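Local coordinates for protein KLLA0F20702p (Kluyveromyces lactis, PDB 5Y5A) that probably serves as the Est1 component of yeast telomerase, its largely helical N-terminal region binding Cdc13 in the recruitment of telomerase to telomeres, at residues F481-I486 / K527-S532; M509-D514 / K519-L524; M425-M430 / S531-V536. All coordinates share one frame; numbering follows the deposited sequence.

Contacts 1 and 3 both use helix 526-546 and share S531 and S532, their centres about 9 Å apart. Contact 3 is buried and sets this helix against helix 421-433; contact 1, partly buried, sets it against the start of helix 483-487. Across contact 3 mainly aliphatic parts meet, its arginine ends going to E483, E484, D485 and D500, whereas contact 1 has a hydroxyl pair and at most a weak water link. E484 OE1 joins the two by salt bridges to R533 and R427. Contact 2 lies at the surface, where helix 512-515 meets the loop toward helix 526-546 and one backbone hydrogen bond joins the two segments; L524 packs on E529 and Y482 of contact 1.

Contact 1 (F481-I486 / K527-S532); sequences FYEEDI and KEEHSS
Y482 OH and S532 OG lie 2.7 Å apart in a hydrogen bond that either hydroxyl could donate. It ties the N-cap residue of the short helix 483-487, in the range assigned to the Est1 DNA/RNA-binding family, to the flank of the neighbouring long helix 526-546. The serine oxygen arrives at the edge of the tyrosine ring and in its plane, 3.5 Å from OG to CE2. With CG anti to the carbonyl carbon (chi1 -60°), the ring spans the gap between the two helices, and R478 makes a cation-pi contact with it. E529 packs obliquely beside the ring, its CG 4.3 Å from Y482 CE1, while its OE2 is hydrogen-bonded to Y480. A phenylalanine at Y482 would probably keep much of this packing but leave S532 OG without its hydroxyl mate. E483 OE1 and E529 OE1 are 4.3 Å apart, a like-charge approach that R533, salt-bridged to E483, is likely to ease. A water lies 2.7 Å from E483 OE1, in line to donate to it, and makes at most a weak bond to E529 OE2. D485 OD2 takes the backbone N-H of Y482 at 2.8 Å from N, on its anti side, 28° out of the carboxylate plane.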
# COMPACT_ATOMS: atom_id res chain seq x y z
N PHE A 481 -0.45 1.36 18.19
CA PHE A 481 -0.32 2.02 16.89
C PHE A 481 -1.60 2.76 16.51
O PHE A 481 -2.71 2.31 16.82
CB PHE A 481 0.02 1.00 15.80
CG PHE A 481 1.50 0.79 15.61
CD1 PHE A 481 2.42 1.30 16.51
CD2 PHE A 481 1.97 0.09 14.50
CE1 PHE A 481 3.77 1.11 16.32
CE2 PHE A 481 3.32 -0.11 14.31
CZ PHE A 481 4.22 0.41 15.22
N TYR A 482 -1.45 3.89 15.82
CA TYR A 482 -2.58 4.65 15.31
C TYR A 482 -2.87 4.25 13.85
O TYR A 482 -2.11 3.49 13.25
CB TYR A 482 -2.33 6.15 15.43
CG TYR A 482 -2.10 6.63 16.85
CD1 TYR A 482 -2.65 5.95 17.93
CD2 TYR A 482 -1.32 7.75 17.11
CE1 TYR A 482 -2.44 6.38 19.23
CE2 TYR A 482 -1.11 8.19 18.41
CZ TYR A 482 -1.66 7.49 19.46
OH TYR A 482 -1.45 7.92 20.75
N GLU A 483 -3.97 4.77 13.30
CA GLU A 483 -4.41 4.38 11.96
C GLU A 483 -3.30 4.53 10.93
O GLU A 483 -3.04 3.62 10.15
CB GLU A 483 -5.63 5.20 11.51
CG GLU A 483 -6.94 4.86 12.23
CD GLU A 483 -7.24 5.79 13.40
OE1 GLU A 483 -6.28 6.28 14.05
OE2 GLU A 483 -8.44 6.03 13.67
N GLU A 484 -2.65 5.69 10.94
CA GLU A 484 -1.61 5.97 9.96
C GLU A 484 -0.38 5.06 10.18
O GLU A 484 0.30 4.71 9.22
CB GLU A 484 -1.20 7.45 9.98
CG GLU A 484 -0.55 7.94 11.28
CD GLU A 484 -1.55 8.51 12.27
OE1 GLU A 484 -1.19 9.48 12.99
OE2 GLU A 484 -2.70 8.00 12.34
N ASP A 485 -0.12 4.67 11.42
CA ASP A 485 0.97 3.73 11.69
C ASP A 485 0.68 2.40 11.03
O ASP A 485 1.51 1.84 10.31
CB ASP A 485 1.17 3.52 13.20
CG ASP A 485 1.52 4.81 13.95
OD1 ASP A 485 2.68 5.23 13.91
OD2 ASP A 485 0.62 5.38 14.59
N ILE A 486 -0.52 1.89 11.29
CA ILE A 486 -0.95 0.61 10.75
C ILE A 486 -0.88 0.58 9.23
O ILE A 486 -0.40 -0.39 8.64
CB ILE A 486 -2.38 0.27 11.20
CG1 ILE A 486 -2.46 0.26 12.73
CG2 ILE A 486 -2.81 -1.07 10.63
CD1 ILE A 486 -3.88 0.17 13.26
N LYS A 527 -10.18 12.38 21.10
CA LYS A 527 -9.59 13.61 21.62
C LYS A 527 -8.18 13.36 22.15
O LYS A 527 -7.22 14.05 21.79
CB LYS A 527 -10.47 14.21 22.72
CG LYS A 527 -9.86 15.41 23.42
CD LYS A 527 -10.79 15.96 24.49
CE LYS A 527 -10.15 17.12 25.24
NZ LYS A 527 -10.97 17.57 26.40
N GLU A 528 -8.06 12.36 23.02
CA GLU A 528 -6.77 11.99 23.57
C GLU A 528 -5.80 11.60 22.46
O GLU A 528 -4.65 12.02 22.47
CB GLU A 528 -6.93 10.85 24.59
CG GLU A 528 -7.61 11.33 25.87
CD GLU A 528 -8.09 10.20 26.75
OE1 GLU A 528 -8.60 10.49 27.85
OE2 GLU A 528 -7.97 9.03 26.34
N GLU A 529 -6.27 10.83 21.49
CA GLU A 529 -5.41 10.45 20.37
C GLU A 529 -4.95 11.69 19.61
O GLU A 529 -3.78 11.78 19.22
CB GLU A 529 -6.12 9.47 19.44
CG GLU A 529 -6.34 8.10 20.07
CD GLU A 529 -6.88 7.06 19.09
OE1 GLU A 529 -7.43 7.44 18.04
OE2 GLU A 529 -6.75 5.85 19.39
N HIS A 530 -5.85 12.64 19.43
CA HIS A 530 -5.52 13.92 18.81
C HIS A 530 -4.46 14.67 19.63
O HIS A 530 -3.51 15.24 19.09
CB HIS A 530 -6.78 14.78 18.65
CG HIS A 530 -6.52 16.15 18.10
ND1 HIS A 530 -6.47 17.27 18.90
CD2 HIS A 530 -6.29 16.58 16.84
CE1 HIS A 530 -6.22 18.33 18.16
NE2 HIS A 530 -6.11 17.94 16.90
N SER A 531 -4.61 14.64 20.95
CA SER A 531 -3.65 15.27 21.85
C SER A 531 -2.28 14.61 21.72
O SER A 531 -1.26 15.29 21.63
CB SER A 531 -4.16 15.20 23.29
OG SER A 531 -3.26 15.86 24.16
N SER A 532 -2.27 13.28 21.69
CA SER A 532 -1.04 12.53 21.47
C SER A 532 -0.34 12.90 20.15
O SER A 532 0.89 13.02 20.12
CB SER A 532 -1.33 11.03 21.50
OG SER A 532 -0.19 10.30 21.07
O HOH W 1 -6.21 5.05 16.49

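Contact 2 (M509-D514 / K519-L524); sequences MDNLPD and KSKNKL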
# COMPACT_ATOMS: atom_id res chain seq x y z
N MET A 509 5.64 -4.93 26.31
CA MET A 509 4.25 -4.95 26.75
C MET A 509 3.50 -6.17 26.23
O MET A 509 3.94 -6.84 25.28
CB MET A 509 3.54 -3.66 26.33
CG MET A 509 4.14 -2.39 26.92
SD MET A 509 3.35 -0.88 26.33
CE MET A 509 1.82 -0.90 27.26
N ASP A 510 2.36 -6.46 26.86
CA ASP A 510 1.54 -7.61 26.51
C ASP A 510 0.68 -7.35 25.27
O ASP A 510 0.48 -6.20 24.89
CB ASP A 510 0.63 -7.96 27.69
CG ASP A 510 -0.17 -6.77 28.17
OD1 ASP A 510 0.36 -5.97 28.97
OD2 ASP A 510 -1.33 -6.61 27.73
N ASN A 511 0.18 -8.43 24.67
CA ASN A 511 -0.71 -8.35 23.52
C ASN A 511 -0.13 -7.50 22.40
O ASN A 511 -0.84 -6.72 21.77
CB ASN A 511 -2.08 -7.78 23.93
CG ASN A 511 -2.78 -8.64 24.96
OD1 ASN A 511 -2.88 -9.85 24.80
ND2 ASN A 511 -3.25 -8.01 26.04
N LEU A 512 1.17 -7.64 22.18
CA LEU A 512 1.88 -6.81 21.22
C LEU A 512 1.30 -6.86 19.80
O LEU A 512 1.16 -5.80 19.17
CB LEU A 512 3.37 -7.19 21.19
CG LEU A 512 4.29 -6.25 20.40
CD1 LEU A 512 4.03 -4.81 20.79
CD2 LEU A 512 5.76 -6.61 20.65
N PRO A 513 0.96 -8.06 19.28
CA PRO A 513 0.35 -8.08 17.94
C PRO A 513 -0.90 -7.23 17.83
O PRO A 513 -1.07 -6.52 16.85
CB PRO A 513 0.02 -9.56 17.73
CG PRO A 513 1.05 -10.27 18.54
CD PRO A 513 1.21 -9.43 19.77
N ASP A 514 -1.77 -7.30 18.84
CA ASP A 514 -2.98 -6.49 18.83
C ASP A 514 -2.64 -5.00 18.95
O ASP A 514 -3.29 -4.17 18.31
CB ASP A 514 -3.93 -6.92 19.96
CG ASP A 514 -4.78 -8.12 19.57
OD1 ASP A 514 -4.82 -8.46 18.37
OD2 ASP A 514 -5.42 -8.71 20.47
N LYS A 519 -5.37 -2.39 18.49
CA LYS A 519 -6.25 -3.00 19.48
C LYS A 519 -5.57 -3.20 20.83
O LYS A 519 -4.51 -3.81 20.93
CB LYS A 519 -6.79 -4.34 18.95
CG LYS A 519 -7.79 -4.15 17.82
CD LYS A 519 -8.12 -5.43 17.07
CE LYS A 519 -9.03 -5.12 15.89
NZ LYS A 519 -9.20 -6.24 14.93
N SER A 520 -6.20 -2.67 21.88
CA SER A 520 -5.68 -2.82 23.23
C SER A 520 -6.75 -2.50 24.27
O SER A 520 -7.81 -1.96 23.94
CB SER A 520 -4.46 -1.91 23.46
OG SER A 520 -4.86 -0.60 23.82
N LYS A 521 -6.47 -2.85 25.52
CA LYS A 521 -7.37 -2.53 26.62
C LYS A 521 -7.38 -1.03 26.87
O LYS A 521 -8.40 -0.46 27.25
CB LYS A 521 -6.94 -3.28 27.89
CG LYS A 521 -6.63 -4.75 27.68
CD LYS A 521 -6.24 -5.42 28.99
CE LYS A 521 -5.89 -6.89 28.78
NZ LYS A 521 -5.57 -7.59 30.06
N ASN A 522 -6.23 -0.40 26.66
CA ASN A 522 -6.12 1.04 26.77
C ASN A 522 -6.30 1.71 25.42
O ASN A 522 -5.33 2.08 24.77
CB ASN A 522 -4.77 1.43 27.37
CG ASN A 522 -4.54 2.94 27.35
OD1 ASN A 522 -3.70 3.44 26.60
ND2 ASN A 522 -5.29 3.66 28.18
N LYS A 523 -7.55 1.85 24.99
CA LYS A 523 -7.84 2.68 23.83
C LYS A 523 -8.25 4.06 24.30
O LYS A 523 -9.06 4.21 25.21
CB LYS A 523 -8.93 2.06 22.95
CG LYS A 523 -9.21 2.85 21.69
CD LYS A 523 -10.27 2.16 20.83
CE LYS A 523 -10.57 2.96 19.58
NZ LYS A 523 -11.60 2.30 18.73
N LEU A 524 -7.66 5.07 23.69
CA LEU A 524 -7.89 6.45 24.09
C LEU A 524 -9.05 7.04 23.31
O LEU A 524 -9.39 6.55 22.23
CB LEU A 524 -6.62 7.28 23.88
CG LEU A 524 -5.36 6.72 24.55
CD1 LEU A 524 -4.12 7.36 23.96
CD2 LEU A 524 -5.44 6.94 26.05
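D514 and K519 meet through their backbones: K519 N donates to D514 O over 2.7 Å. The C=O...N angle is 143°, and the nitrogen sits above the carbonyl plane, 36° out of it. The carbonyl oxygen of K519 is pressed close to the same spot, only 2.9 Å from D514 O, two acceptors that cannot bond to each other. Beside them the side chains touch at their roots, D514 CB being 4.0 Å from K519 CB. This bond from the N-H of residue i+5 back to the carbonyl of residue i makes a pi-turn, through which the short helix 512-515 gives way to the loop leading into helix 526-546. Farther along, K521 makes a loose surface contact, crossing N511 at about a right angle with its CE 4.0 Å from N511 ND2. N511 occupies the N-cap position of the helix without capping it by its side chain. The polar ends at the turn are held from elsewhere: D514 OD2 bonds to S153, and K519, extended beyond CG, carries NZ to a salt bridge with D154. R515 donates from NE to the carbonyl of D510, and Y480 OH is hydrogen-bonded to L524 N, where the loop nears its end.

Contact 3 (M425-M430 / S531-V536); sequences MARIMM and SSRVQV
R533 is the first residue of 531-536 to touch helix 421-433: its CG lies 4.3 Å from R427 CD, at the level where the two backbones are nearest, CA to CA 7.9 Å. Only the aliphatic parts of the two arginines meet. The R533 chain runs on extended, chi3 178°, so its guanidinium is carried past R427 to the acids of helix 483-487. There E484 OE1 is gripped by salt bridges from both R533 NE and R427 NH2. One carboxylate oxygen is thus shared between the two guanidinium groups, its charge probably matched by theirs.

One helical turn later V536 supplies the other half of the contact. Its CG1 stands between the backbone N and the carbonyl carbon (chi1 63°), the crowded position, and packs on R427 CD at 4.0 Å and on R427 NE at 4.1 Å. The two side chains cross at about a right angle, the methyl lying oblique to the guanidinium. R427 bends at chi3 (63°), which turns its guanidinium toward acids: NE pairs with D500, NH1 with D485. All three nitrogens of this buried group are engaged, which is likely to fix its rotation.

This is helix-on-helix packing in the mostly helical body of the protein, helix 421-433 falling in the region assigned to the Est1 DNA/RNA-binding family. L537, the next residue of helix 526-546, carries the packing on to A426 and R427, and N541 and F544 reach M430, which also touches an aromatic side chain of the bound peptide. Helix 421-433 is covered elsewhere by helix 339-379, through I358, F362 and L365 on M425, and by helix 385-410, through F402, L405 and I406 on M429.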
# COMPACT_ATOMS: atom_id res chain seq x y z
N MET A 425 -1.18 13.30 8.45
CA MET A 425 -0.45 13.74 7.27
C MET A 425 0.81 14.52 7.66
O MET A 425 1.86 14.35 7.06
CB MET A 425 -1.35 14.60 6.36
CG MET A 425 -2.34 13.77 5.53
SD MET A 425 -3.27 14.70 4.29
CE MET A 425 -4.12 15.90 5.31
N ALA A 426 0.69 15.36 8.68
CA ALA A 426 1.87 16.07 9.18
C ALA A 426 2.92 15.10 9.74
O ALA A 426 4.12 15.31 9.53
CB ALA A 426 1.47 17.11 10.24
N ARG A 427 2.48 14.06 10.44
CA ARG A 427 3.41 13.07 11.00
C ARG A 427 4.19 12.38 9.89
O ARG A 427 5.40 12.16 9.99
CB ARG A 427 2.68 12.00 11.82
CG ARG A 427 2.21 12.41 13.19
CD ARG A 427 1.67 11.20 13.93
NE ARG A 427 2.70 10.19 14.15
CZ ARG A 427 2.46 8.88 14.23
NH1 ARG A 427 3.45 8.03 14.45
NH2 ARG A 427 1.22 8.43 14.10
N ILE A 428 3.48 12.05 8.83
CA ILE A 428 4.03 11.30 7.73
C ILE A 428 5.08 12.11 6.96
O ILE A 428 6.15 11.59 6.61
CB ILE A 428 2.89 10.84 6.82
CG1 ILE A 428 2.15 9.70 7.52
CG2 ILE A 428 3.38 10.43 5.45
CD1 ILE A 428 0.84 9.39 6.89
N MET A 429 4.80 13.40 6.75
CA MET A 429 5.78 14.30 6.15
C MET A 429 7.08 14.32 6.95
O MET A 429 8.16 14.13 6.41
CB MET A 429 5.21 15.72 6.04
CG MET A 429 3.99 15.85 5.11
SD MET A 429 3.42 17.57 4.97
CE MET A 429 1.75 17.35 4.34
N MET A 430 6.96 14.54 8.26
CA MET A 430 8.13 14.64 9.12
C MET A 430 8.88 13.32 9.21
O MET A 430 10.11 13.31 9.21
CB MET A 430 7.72 15.11 10.51
CG MET A 430 6.99 16.43 10.50
SD MET A 430 7.86 17.68 9.53
CE MET A 430 9.37 17.78 10.48
N SER A 531 -4.61 14.64 20.95
CA SER A 531 -3.65 15.27 21.85
C SER A 531 -2.28 14.61 21.72
O SER A 531 -1.26 15.29 21.63
CB SER A 531 -4.16 15.20 23.29
OG SER A 531 -3.26 15.86 24.16
N SER A 532 -2.27 13.28 21.69
CA SER A 532 -1.04 12.53 21.47
C SER A 532 -0.34 12.90 20.15
O SER A 532 0.89 13.02 20.12
CB SER A 532 -1.33 11.03 21.50
OG SER A 532 -0.19 10.30 21.07
N ARG A 533 -1.10 13.07 19.06
CA ARG A 533 -0.51 13.50 17.79
C ARG A 533 0.05 14.92 17.87
O ARG A 533 1.06 15.24 17.25
CB ARG A 533 -1.53 13.42 16.64
CG ARG A 533 -1.91 12.00 16.24
CD ARG A 533 -2.77 12.00 14.98
NE ARG A 533 -3.10 10.64 14.55
CZ ARG A 533 -4.21 10.01 14.88
NH1 ARG A 533 -5.14 10.60 15.63
NH2 ARG A 533 -4.41 8.77 14.44
N VAL A 534 -0.64 15.78 18.62
CA VAL A 534 -0.18 17.15 18.81
C VAL A 534 1.20 17.16 19.46
O VAL A 534 2.11 17.84 18.99
CB VAL A 534 -1.18 17.96 19.67
CG1 VAL A 534 -0.55 19.27 20.15
CG2 VAL A 534 -2.45 18.24 18.87
N GLN A 535 1.35 16.37 20.52
CA GLN A 535 2.63 16.29 21.23
C GLN A 535 3.76 15.81 20.32
O GLN A 535 4.82 16.42 20.27
CB GLN A 535 2.49 15.38 22.44
CG GLN A 535 1.36 15.80 23.36
CD GLN A 535 1.33 14.99 24.64
OE1 GLN A 535 0.57 14.03 24.76
NE2 GLN A 535 2.16 15.38 25.60
N VAL A 536 3.53 14.72 19.60
CA VAL A 536 4.58 14.15 18.78
C VAL A 536 4.93 15.10 17.63
O VAL A 536 6.06 15.12 17.15
CB VAL A 536 4.19 12.75 18.23
CG1 VAL A 536 2.97 12.82 17.30
CG2 VAL A 536 5.37 12.11 17.51